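Local coordinates for protein glutathione s-transferase III (PDB 1AW9) that probably conjugates reduced glutathione to hydrophobic electrophiles, releasing a halide where one is displaced, and takes part in herbicide detoxification in maize, at residues A[2-7]-A[29-34]; A[48-53]-A[63-68]; A[55-60]-A[68-73]. One frame throughout, in Å; residues are numbered along the deposited sequence.

Interaction 1. Residues A[2-7]-A[29-34]; sequences PLKLYG and EIVPVD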
loop_
_atom_site.group_PDB
_atom_site.type_symbol
_atom_site.label_atom_id
_atom_site.label_comp_id
_atom_site.label_asym_id
_atom_site.label_seq_id
_atom_site.Cartn_x
_atom_site.Cartn_y
_atom_site.Cartn_z
ATOM N N PRO A 2 44.592 -8.734 -2.646
ATOM C CA PRO A 2 43.590 -7.655 -2.637
ATOM C C PRO A 2 42.208 -8.167 -3.029
ATOM O O PRO A 2 41.994 -8.641 -4.157
ATOM C CB PRO A 2 44.103 -6.668 -3.697
ATOM C CG PRO A 2 45.534 -6.849 -3.649
ATOM C CD PRO A 2 45.707 -8.372 -3.524
ATOM N N LEU A 3 41.302 -8.107 -2.061
ATOM C CA LEU A 3 39.917 -8.511 -2.226
ATOM C C LEU A 3 39.231 -7.516 -3.176
ATOM O O LEU A 3 39.611 -6.332 -3.221
ATOM C CB LEU A 3 39.251 -8.480 -0.848
ATOM C CG LEU A 3 39.403 -9.747 0.000
ATOM C CD1 LEU A 3 40.769 -10.296 -0.106
ATOM C CD2 LEU A 3 39.050 -9.496 1.444
ATOM N N LYS A 4 38.307 -8.003 -4.007
ATOM C CA LYS A 4 37.552 -7.119 -4.910
ATOM C C LYS A 4 36.110 -6.996 -4.397
ATOM O O LYS A 4 35.409 -7.996 -4.230
ATOM C CB LYS A 4 37.563 -7.617 -6.354
ATOM C CG LYS A 4 38.917 -7.530 -7.037
ATOM C CD LYS A 4 38.810 -7.717 -8.565
ATOM C CE LYS A 4 38.264 -6.444 -9.249
ATOM N NZ LYS A 4 38.065 -6.529 -10.744
ATOM N N LEU A 5 35.716 -5.768 -4.071
ATOM C CA LEU A 5 34.383 -5.466 -3.556
ATOM C C LEU A 5 33.644 -4.779 -4.668
ATOM O O LEU A 5 33.978 -3.656 -5.025
ATOM C CB LEU A 5 34.451 -4.532 -2.331
ATOM C CG LEU A 5 33.130 -4.117 -1.654
ATOM C CD1 LEU A 5 32.308 -5.348 -1.310
ATOM C CD2 LEU A 5 33.417 -3.331 -0.389
ATOM N N TYR A 6 32.671 -5.481 -5.236
ATOM C CA TYR A 6 31.861 -4.958 -6.324
ATOM C C TYR A 6 30.686 -4.111 -5.838
ATOM O O TYR A 6 29.848 -4.575 -5.076
ATOM C CB TYR A 6 31.355 -6.120 -7.170
ATOM C CG TYR A 6 32.429 -6.730 -8.041
ATOM C CD1 TYR A 6 32.791 -6.123 -9.254
ATOM C CD2 TYR A 6 33.123 -7.883 -7.638
ATOM C CE1 TYR A 6 33.810 -6.634 -10.043
ATOM C CE2 TYR A 6 34.161 -8.411 -8.425
ATOM C CZ TYR A 6 34.497 -7.775 -9.623
ATOM O OH TYR A 6 35.534 -8.258 -10.402
ATOM N N GLY A 7 30.630 -2.861 -6.269
ATOM C CA GLY A 7 29.527 -2.016 -5.882
ATOM C C GLY A 7 29.875 -0.559 -5.909
ATOM O O GLY A 7 31.011 -0.171 -6.126
ATOM N N GLU A 29 39.843 -3.505 -3.167
ATOM C CA GLU A 29 39.489 -2.365 -4.004
ATOM C C GLU A 29 37.981 -2.428 -4.264
ATOM O O GLU A 29 37.401 -3.496 -4.317
ATOM C CB GLU A 29 40.323 -2.287 -5.290
ATOM C CG GLU A 29 40.264 -3.500 -6.225
ATOM C CD GLU A 29 40.581 -3.124 -7.704
ATOM O OE1 GLU A 29 40.798 -1.910 -8.006
ATOM O OE2 GLU A 29 40.585 -4.043 -8.568
ATOM N N ILE A 30 37.330 -1.279 -4.284
ATOM C CA ILE A 30 35.908 -1.268 -4.498
ATOM C C ILE A 30 35.696 -1.048 -5.957
ATOM O O ILE A 30 35.981 0.035 -6.458
ATOM C CB ILE A 30 35.230 -0.129 -3.740
ATOM C CG1 ILE A 30 35.356 -0.345 -2.227
ATOM C CG2 ILE A 30 33.783 -0.040 -4.154
ATOM C CD1 ILE A 30 34.764 0.759 -1.395
ATOM N N VAL A 31 35.196 -2.071 -6.642
ATOM C CA VAL A 31 34.935 -2.000 -8.080
ATOM C C VAL A 31 33.478 -1.697 -8.424
ATOM O O VAL A 31 32.608 -2.511 -8.134
ATOM C CB VAL A 31 35.209 -3.344 -8.767
ATOM C CG1 VAL A 31 35.245 -3.150 -10.283
ATOM C CG2 VAL A 31 36.447 -3.993 -8.210
ATOM N N PRO A 32 33.195 -0.526 -9.018
ATOM C CA PRO A 32 31.815 -0.178 -9.398
ATOM C C PRO A 32 31.454 -0.996 -10.641
ATOM O O PRO A 32 32.312 -1.218 -11.493
ATOM C CB PRO A 32 31.903 1.318 -9.713
ATOM C CG PRO A 32 32.998 1.778 -8.802
ATOM C CD PRO A 32 34.036 0.680 -8.981
ATOM N N VAL A 33 30.218 -1.495 -10.702
ATOM C CA VAL A 33 29.770 -2.317 -11.819
ATOM C C VAL A 33 28.451 -1.928 -12.434
ATOM O O VAL A 33 27.578 -1.343 -11.793
ATOM C CB VAL A 33 29.681 -3.833 -11.462
ATOM C CG1 VAL A 33 31.049 -4.478 -11.595
ATOM C CG2 VAL A 33 29.089 -4.049 -10.056
ATOM N N ASP A 34 28.346 -2.229 -13.718
ATOM C CA ASP A 34 27.149 -1.979 -14.495
ATOM C C ASP A 34 26.311 -3.228 -14.284
ATOM O O ASP A 34 26.685 -4.312 -14.736
ATOM C CB ASP A 34 27.512 -1.840 -15.975
ATOM C CG ASP A 34 26.372 -1.292 -16.816
ATOM O OD1 ASP A 34 25.442 -2.063 -17.137
ATOM O OD2 ASP A 34 26.424 -0.092 -17.174
#
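Glu-29, Val-31 and Leu-5 bury the most surface where strand 3-6 runs parallel to strand 29-31. The backbones are laced by four hydrogen bonds that alternate in direction: Glu-29 N to Leu-3 O, Leu-5 N to Glu-29 O (2.8 Å, 173° at the hydrogen), Val-31 N to Leu-5 O, and Gly-7 N to Val-31 O. Gly-7 is also well covered, and its backbone is folded so that a CB would be pressed against the carbonyl oxygen of Tyr-6.

Glu-29 sends its chain alongside that of Lys-4. With chi1 at 58° its CG lies between the backbone N and the carbonyl carbon, and the extended chain brings OE2 to 3.4 Å from Lys-4 CE. The charged ends do not close into a salt bridge, Lys-4 NZ and Glu-29 OE2 being 4.2 Å apart. Lys-4 instead bends at chi3 and gives NZ to Tyr-6 OH at 3.1 Å, although its CE is modelled doubtfully close to Val-31 CG2.

On that same face of the sheet Val-31 stands beside Tyr-6. Its CB is 3.7 Å from Tyr-6 CD1, and its CG2 sits over the rim of one ring face. Val-33, just past the strand, meets the ring at its edge and at about a right angle, CG1 lying 3.3 Å from Tyr-6 CD1.

Leu-5 and Ile-30 point together to the opposite face, where Leu-5 CD2 and Ile-30 CG1 are 4.0 Å apart. These are the two strands of a beta-alpha-beta unit whose helix 12-23 packs on Leu-5 through Val-14 and Val-17. Strand 56-59 runs antiparallel along the other side of strand 3-6, and Pro-216 of the second subunit packs on Tyr-6.

Interaction 2. Residues A[48-53]-A[63-68]; sequences LNPFGQ and VLFESR. With CD (cadmium ion), chain E.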
loop_
_atom_site.group_PDB
_atom_site.type_symbol
_atom_site.label_atom_id
_atom_site.label_comp_id
_atom_site.label_asym_id
_atom_site.label_seq_id
_atom_site.Cartn_x
_atom_site.Cartn_y
_atom_site.Cartn_z
ATOM N N LEU A 48 28.482 -13.236 -10.725
ATOM C CA LEU A 48 29.020 -13.097 -9.385
ATOM C C LEU A 48 27.825 -13.346 -8.493
ATOM O O LEU A 48 27.785 -14.354 -7.776
ATOM C CB LEU A 48 29.595 -11.701 -9.178
ATOM C CG LEU A 48 30.774 -11.451 -10.126
ATOM C CD1 LEU A 48 31.371 -10.079 -9.911
ATOM C CD2 LEU A 48 31.828 -12.529 -9.916
ATOM N N ASN A 49 26.801 -12.499 -8.640
ATOM C CA ASN A 49 25.567 -12.626 -7.854
ATOM C C ASN A 49 24.353 -12.941 -8.733
ATOM O O ASN A 49 23.849 -12.055 -9.416
ATOM C CB ASN A 49 25.272 -11.344 -7.065
ATOM C CG ASN A 49 24.135 -11.521 -6.065
ATOM O OD1 ASN A 49 23.814 -10.616 -5.303
ATOM N ND2 ASN A 49 23.561 -12.703 -6.024
ATOM N N PRO A 50 23.855 -14.193 -8.702
ATOM C CA PRO A 50 22.692 -14.546 -9.519
ATOM C C PRO A 50 21.447 -13.766 -9.121
ATOM O O PRO A 50 20.539 -13.612 -9.938
ATOM C CB PRO A 50 22.560 -16.057 -9.321
ATOM C CG PRO A 50 23.218 -16.302 -8.033
ATOM C CD PRO A 50 24.407 -15.386 -8.048
ATOM N N PHE A 51 21.416 -13.234 -7.891
ATOM C CA PHE A 51 20.279 -12.402 -7.464
ATOM C C PHE A 51 20.422 -11.012 -8.041
ATOM O O PHE A 51 19.495 -10.210 -7.964
ATOM C CB PHE A 51 20.130 -12.336 -5.945
ATOM C CG PHE A 51 19.707 -13.632 -5.358
ATOM C CD1 PHE A 51 18.383 -14.028 -5.423
ATOM C CD2 PHE A 51 20.637 -14.501 -4.831
ATOM C CE1 PHE A 51 17.994 -15.270 -4.984
ATOM C CE2 PHE A 51 20.254 -15.754 -4.388
ATOM C CZ PHE A 51 18.925 -16.141 -4.464
ATOM N N GLY A 52 21.593 -10.741 -8.621
ATOM C CA GLY A 52 21.861 -9.457 -9.248
ATOM C C GLY A 52 21.891 -8.243 -8.344
ATOM O O GLY A 52 21.551 -7.138 -8.789
ATOM N N GLN A 53 22.270 -8.451 -7.085
ATOM C CA GLN A 53 22.372 -7.376 -6.107
ATOM C C GLN A 53 23.820 -7.171 -5.685
ATOM O O GLN A 53 24.670 -8.075 -5.739
ATOM C CB GLN A 53 21.517 -7.654 -4.858
ATOM C CG GLN A 53 20.051 -7.318 -5.027
ATOM C CD GLN A 53 19.138 -8.370 -4.406
ATOM O OE1 GLN A 53 19.287 -8.717 -3.231
ATOM N NE2 GLN A 53 18.200 -8.902 -5.201
ATOM N N VAL A 63 33.512 -16.472 -4.245
ATOM C CA VAL A 63 32.613 -15.365 -4.569
ATOM C C VAL A 63 31.510 -15.434 -3.516
ATOM O O VAL A 63 30.967 -16.503 -3.217
ATOM C CB VAL A 63 31.939 -15.479 -5.957
ATOM C CG1 VAL A 63 31.145 -14.204 -6.257
ATOM C CG2 VAL A 63 32.963 -15.717 -7.046
ATOM N N LEU A 64 31.239 -14.311 -2.884
ATOM C CA LEU A 64 30.203 -14.275 -1.876
ATOM C C LEU A 64 29.382 -13.048 -2.163
ATOM O O LEU A 64 29.837 -12.122 -2.837
ATOM C CB LEU A 64 30.812 -14.199 -0.461
ATOM C CG LEU A 64 31.680 -15.381 0.010
ATOM C CD1 LEU A 64 33.137 -15.030 -0.232
ATOM C CD2 LEU A 64 31.448 -15.735 1.475
ATOM N N PHE A 65 28.134 -13.098 -1.747
ATOM C CA PHE A 65 27.215 -11.979 -1.897
ATOM C C PHE A 65 26.362 -12.107 -0.625
ATOM O O PHE A 65 26.421 -13.158 0.067
ATOM C CB PHE A 65 26.435 -12.031 -3.224
ATOM C CG PHE A 65 25.778 -13.354 -3.497
ATOM C CD1 PHE A 65 24.522 -13.652 -2.971
ATOM C CD2 PHE A 65 26.416 -14.312 -4.262
ATOM C CE1 PHE A 65 23.925 -14.887 -3.207
ATOM C CE2 PHE A 65 25.823 -15.560 -4.506
ATOM C CZ PHE A 65 24.583 -15.844 -3.978
ATOM N N GLU A 66 25.641 -11.026 -0.302
ATOM C CA GLU A 66 24.837 -10.835 0.934
ATOM C C GLU A 66 25.891 -10.197 1.852
ATOM O O GLU A 66 26.787 -10.871 2.339
ATOM C CB GLU A 66 24.329 -12.143 1.557
ATOM C CG GLU A 66 23.256 -12.893 0.762
ATOM C CD GLU A 66 22.063 -12.007 0.441
ATOM O OE1 GLU A 66 21.219 -11.736 1.346
ATOM O OE2 GLU A 66 21.994 -11.568 -0.735
ATOM N N SER A 67 25.817 -8.893 2.027
ATOM C CA SER A 67 26.795 -8.167 2.825
ATOM C C SER A 67 27.114 -8.814 4.179
ATOM O O SER A 67 28.275 -8.894 4.564
ATOM C CB SER A 67 26.387 -6.684 2.984
ATOM O OG SER A 67 25.345 -6.557 3.946
ATOM N N ARG A 68 26.099 -9.320 4.877
ATOM C CA ARG A 68 26.304 -9.955 6.173
ATOM C C ARG A 68 26.972 -11.323 6.043
ATOM O O ARG A 68 27.642 -11.766 6.967
ATOM C CB ARG A 68 24.979 -10.084 6.932
ATOM C CG ARG A 68 24.339 -8.759 7.247
ATOM C CD ARG A 68 23.010 -8.904 7.972
ATOM N NE ARG A 68 22.438 -7.570 8.133
ATOM C CZ ARG A 68 21.884 -6.885 7.141
ATOM N NH1 ARG A 68 21.785 -7.444 5.935
ATOM N NH2 ARG A 68 21.635 -5.587 7.282
HETATM CD CD CD E . 20.168 -10.157 -0.300
#
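Asn-49 lays its side-chain amide flat over one face of the Phe-65 ring, the two planes only 16° apart and Asn-49 CG 3.6 Å from Phe-65 CG. An extended first torsion, with CG opposite the backbone N, carries the amide across the ring. Phe-65 itself takes the less common first torsion of 50°, with CG set between N and the carbonyl carbon, which turns the ring toward the loop 48-53.

Phe-51 meets the same ring from farther along the loop. The two aromatic planes are inclined at 57° with their centroids 6.0 Å apart, and Phe-65 CE1 touches the Phe-51 edge at CD2, 3.7 Å away. Pro-50 adds its CD, 3.8 Å from Phe-65 CE2, so three successive loop residues meet the phenyl group. The loop turns here through a type I beta turn from Asn-49 to Gly-52, closed by Gly-52 N donating to Asn-49 O. At the start of segment 48-53 the side chains of Leu-48 and Val-63 cross at about a right angle, Leu-48 CD2 being 4.1 Å from Val-63 CG1.

In this thioredoxin-like N-terminal domain the loop leads to Gln-53, and the chain runs on from Phe-65 to Glu-66 and Ser-67; all three probably help bind glutathione. Glu-66 occupies the N-cap position of the following helix, and one of its carboxylate oxygens, OE2, lies at the edge of the Phe-65 ring. In this apo crystal both carboxylate oxygens grip a cadmium ion, Glu-66 OE1 at 2.5 Å. Phe-51 also stacks on His-105 of the third subunit; Val-101 of that subunit packs on Phe-51 and its Val-97 on Phe-65.

Interaction 3. Residues A[55-60]-A[68-73]; sequences PALVDG and RAINRY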
loop_
_atom_site.group_PDB
_atom_site.type_symbol
_atom_site.label_atom_id
_atom_site.label_comp_id
_atom_site.label_asym_id
_atom_site.label_seq_id
_atom_site.Cartn_x
_atom_site.Cartn_y
_atom_site.Cartn_z
ATOM N N PRO A 55 26.371 -5.748 -2.592
ATOM C CA PRO A 55 27.702 -6.014 -3.127
ATOM C C PRO A 55 28.000 -7.487 -3.327
ATOM O O PRO A 55 27.208 -8.364 -2.969
ATOM C CB PRO A 55 28.598 -5.458 -2.024
ATOM C CG PRO A 55 27.880 -5.915 -0.795
ATOM C CD PRO A 55 26.432 -5.592 -1.120
ATOM N N ALA A 56 29.144 -7.740 -3.943
ATOM C CA ALA A 56 29.660 -9.096 -4.127
ATOM C C ALA A 56 31.150 -8.969 -3.793
ATOM O O ALA A 56 31.753 -7.900 -3.916
ATOM C CB ALA A 56 29.470 -9.572 -5.541
ATOM N N LEU A 57 31.733 -10.022 -3.280
ATOM C CA LEU A 57 33.140 -9.926 -2.976
ATOM C C LEU A 57 33.802 -11.139 -3.554
ATOM O O LEU A 57 33.244 -12.244 -3.462
ATOM C CB LEU A 57 33.379 -9.875 -1.464
ATOM C CG LEU A 57 34.835 -9.874 -0.990
ATOM C CD1 LEU A 57 35.225 -8.509 -0.473
ATOM C CD2 LEU A 57 34.998 -10.898 0.088
ATOM N N VAL A 58 34.929 -10.930 -4.226
ATOM C CA VAL A 58 35.677 -12.070 -4.770
ATOM C C VAL A 58 36.930 -12.302 -3.916
ATOM O O VAL A 58 37.792 -11.421 -3.818
ATOM C CB VAL A 58 36.113 -11.871 -6.234
ATOM C CG1 VAL A 58 36.971 -13.057 -6.662
ATOM C CG2 VAL A 58 34.897 -11.731 -7.136
ATOM N N ASP A 59 36.983 -13.435 -3.232
ATOM C CA ASP A 59 38.125 -13.755 -2.396
ATOM C C ASP A 59 38.943 -14.878 -3.048
ATOM O O ASP A 59 38.828 -16.080 -2.712
ATOM C CB ASP A 59 37.687 -14.146 -0.993
ATOM C CG ASP A 59 38.864 -14.313 -0.051
ATOM O OD1 ASP A 59 39.870 -13.598 -0.236
ATOM O OD2 ASP A 59 38.793 -15.172 0.858
ATOM N N GLY A 60 39.794 -14.452 -3.974
ATOM C CA GLY A 60 40.601 -15.393 -4.704
ATOM C C GLY A 60 39.684 -16.182 -5.610
ATOM O O GLY A 60 39.242 -15.688 -6.636
ATOM N N ARG A 68 26.099 -9.320 4.877
ATOM C CA ARG A 68 26.304 -9.955 6.173
ATOM C C ARG A 68 26.972 -11.323 6.043
ATOM O O ARG A 68 27.642 -11.766 6.967
ATOM C CB ARG A 68 24.979 -10.084 6.932
ATOM C CG ARG A 68 24.339 -8.759 7.247
ATOM C CD ARG A 68 23.010 -8.904 7.972
ATOM N NE ARG A 68 22.438 -7.570 8.133
ATOM C CZ ARG A 68 21.884 -6.885 7.141
ATOM N NH1 ARG A 68 21.785 -7.444 5.935
ATOM N NH2 ARG A 68 21.635 -5.587 7.282
ATOM N N ALA A 69 26.749 -12.023 4.936
ATOM C CA ALA A 69 27.401 -13.316 4.753
ATOM C C ALA A 69 28.873 -13.015 4.504
ATOM O O ALA A 69 29.760 -13.710 4.996
ATOM C CB ALA A 69 26.806 -14.039 3.570
ATOM N N ILE A 70 29.134 -11.979 3.727
ATOM C CA ILE A 70 30.494 -11.575 3.445
ATOM C C ILE A 70 31.194 -11.174 4.739
ATOM O O ILE A 70 32.290 -11.665 5.009
ATOM C CB ILE A 70 30.568 -10.409 2.454
ATOM C CG1 ILE A 70 30.033 -10.846 1.079
ATOM C CG2 ILE A 70 32.009 -9.925 2.341
ATOM C CD1 ILE A 70 29.756 -9.686 0.102
ATOM N N ASN A 71 30.571 -10.312 5.548
ATOM C CA ASN A 71 31.159 -9.888 6.810
ATOM C C ASN A 71 31.452 -11.032 7.763
ATOM O O ASN A 71 32.487 -11.056 8.424
ATOM C CB ASN A 71 30.277 -8.846 7.494
ATOM C CG ASN A 71 30.392 -7.524 6.826
ATOM O OD1 ASN A 71 31.105 -7.419 5.837
ATOM N ND2 ASN A 71 29.728 -6.506 7.343
ATOM N N ARG A 72 30.573 -12.012 7.822
ATOM C CA ARG A 72 30.798 -13.082 8.745
ATOM C C ARG A 72 31.922 -13.975 8.248
ATOM O O ARG A 72 32.792 -14.380 9.024
ATOM C CB ARG A 72 29.522 -13.860 8.970
ATOM C CG ARG A 72 29.708 -14.953 9.978
ATOM C CD ARG A 72 28.608 -14.952 10.999
ATOM N NE ARG A 72 28.961 -15.778 12.154
ATOM C CZ ARG A 72 28.131 -16.037 13.156
ATOM N NH1 ARG A 72 26.901 -15.535 13.138
ATOM N NH2 ARG A 72 28.534 -16.775 14.179
ATOM N N TYR A 73 31.928 -14.248 6.950
ATOM C CA TYR A 73 32.959 -15.082 6.332
ATOM C C TYR A 73 34.346 -14.479 6.562
ATOM O O TYR A 73 35.246 -15.134 7.054
ATOM C CB TYR A 73 32.687 -15.204 4.844
ATOM C CG TYR A 73 33.839 -15.731 4.031
ATOM C CD1 TYR A 73 34.068 -17.102 3.903
ATOM C CD2 TYR A 73 34.656 -14.852 3.322
ATOM C CE1 TYR A 73 35.072 -17.576 3.077
ATOM C CE2 TYR A 73 35.658 -15.313 2.500
ATOM C CZ TYR A 73 35.855 -16.671 2.375
ATOM O OH TYR A 73 36.811 -17.095 1.481
#
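Asp-59 OD2 comes in at the edge of the Tyr-73 ring, near its plane and at its hydroxyl end, while the carboxylate and ring planes stand 76° apart. Over one face of the ring, at the CG end, sits a methyl of Leu-64. Tyr-73 OH donates over 2.8 Å to the anti lone pair of Asp-59 OD2, the one turned away from OD1. Both side chains leave their backbones with CG opposite the N (chi1 165° for Tyr-73), which lets them span the gap between strand and helix.

Lys-77 NZ reaches both partners of this bond, as a salt bridge to Asp-59 OD2 and a hydrogen bond to Tyr-73 OH; its charge would be expected to help keep the buried carboxylate ionised.

Strand 56-59 and helix 68-73 run in roughly the same direction, 31° apart with their axes 9.2 Å from each other; helix 67-77 packs here on the sheet of the thioredoxin-like domain. Ile-70 lies between them, crossing Leu-57 obliquely, with its CG2 3.9 Å from Leu-57 CD2 and its CD1 4.0 Å from Leu-57 CB. The same CD1 of Ile-70 reaches on to the Pro-55 ring, 4.3 Å from Pro-55 CG. A cis peptide bond precedes Pro-55, in the position of the cis-proline loop characteristic of the thioredoxin fold, beside Ile-54 of the probable glutathione site. Val-17 of helix 12-23 also packs on Ile-70, joining the two helices on this side of the sheet.

Overall arrangement
The three contacts share one four-stranded sheet. Strand 3-6 of interaction 1 pairs with strand 56-59 of interaction 3, Tyr-6 N lying 2.9 Å from Ala-56 O, and strand 56-59 pairs on its other side with strand 62-65 of interaction 2, Leu-64 O being 2.9 Å from Leu-57 N. Interactions 2 and 3 lie closest, with centres 8 Å apart, and both use helix 67-77; interactions 1 and 2 meet through Tyr-6 and Leu-48. Of the probable glutathione site, interaction 2 holds Gln-53, Glu-66 and Ser-67, and Gly-7 of interaction 1 lies about 4 Å (nearest atoms) from the Ile-54 side chain. The Pro-55 side chain of interaction 3 is about 8 Å, at its nearest atom, from the cadmium ion bound by Glu-66.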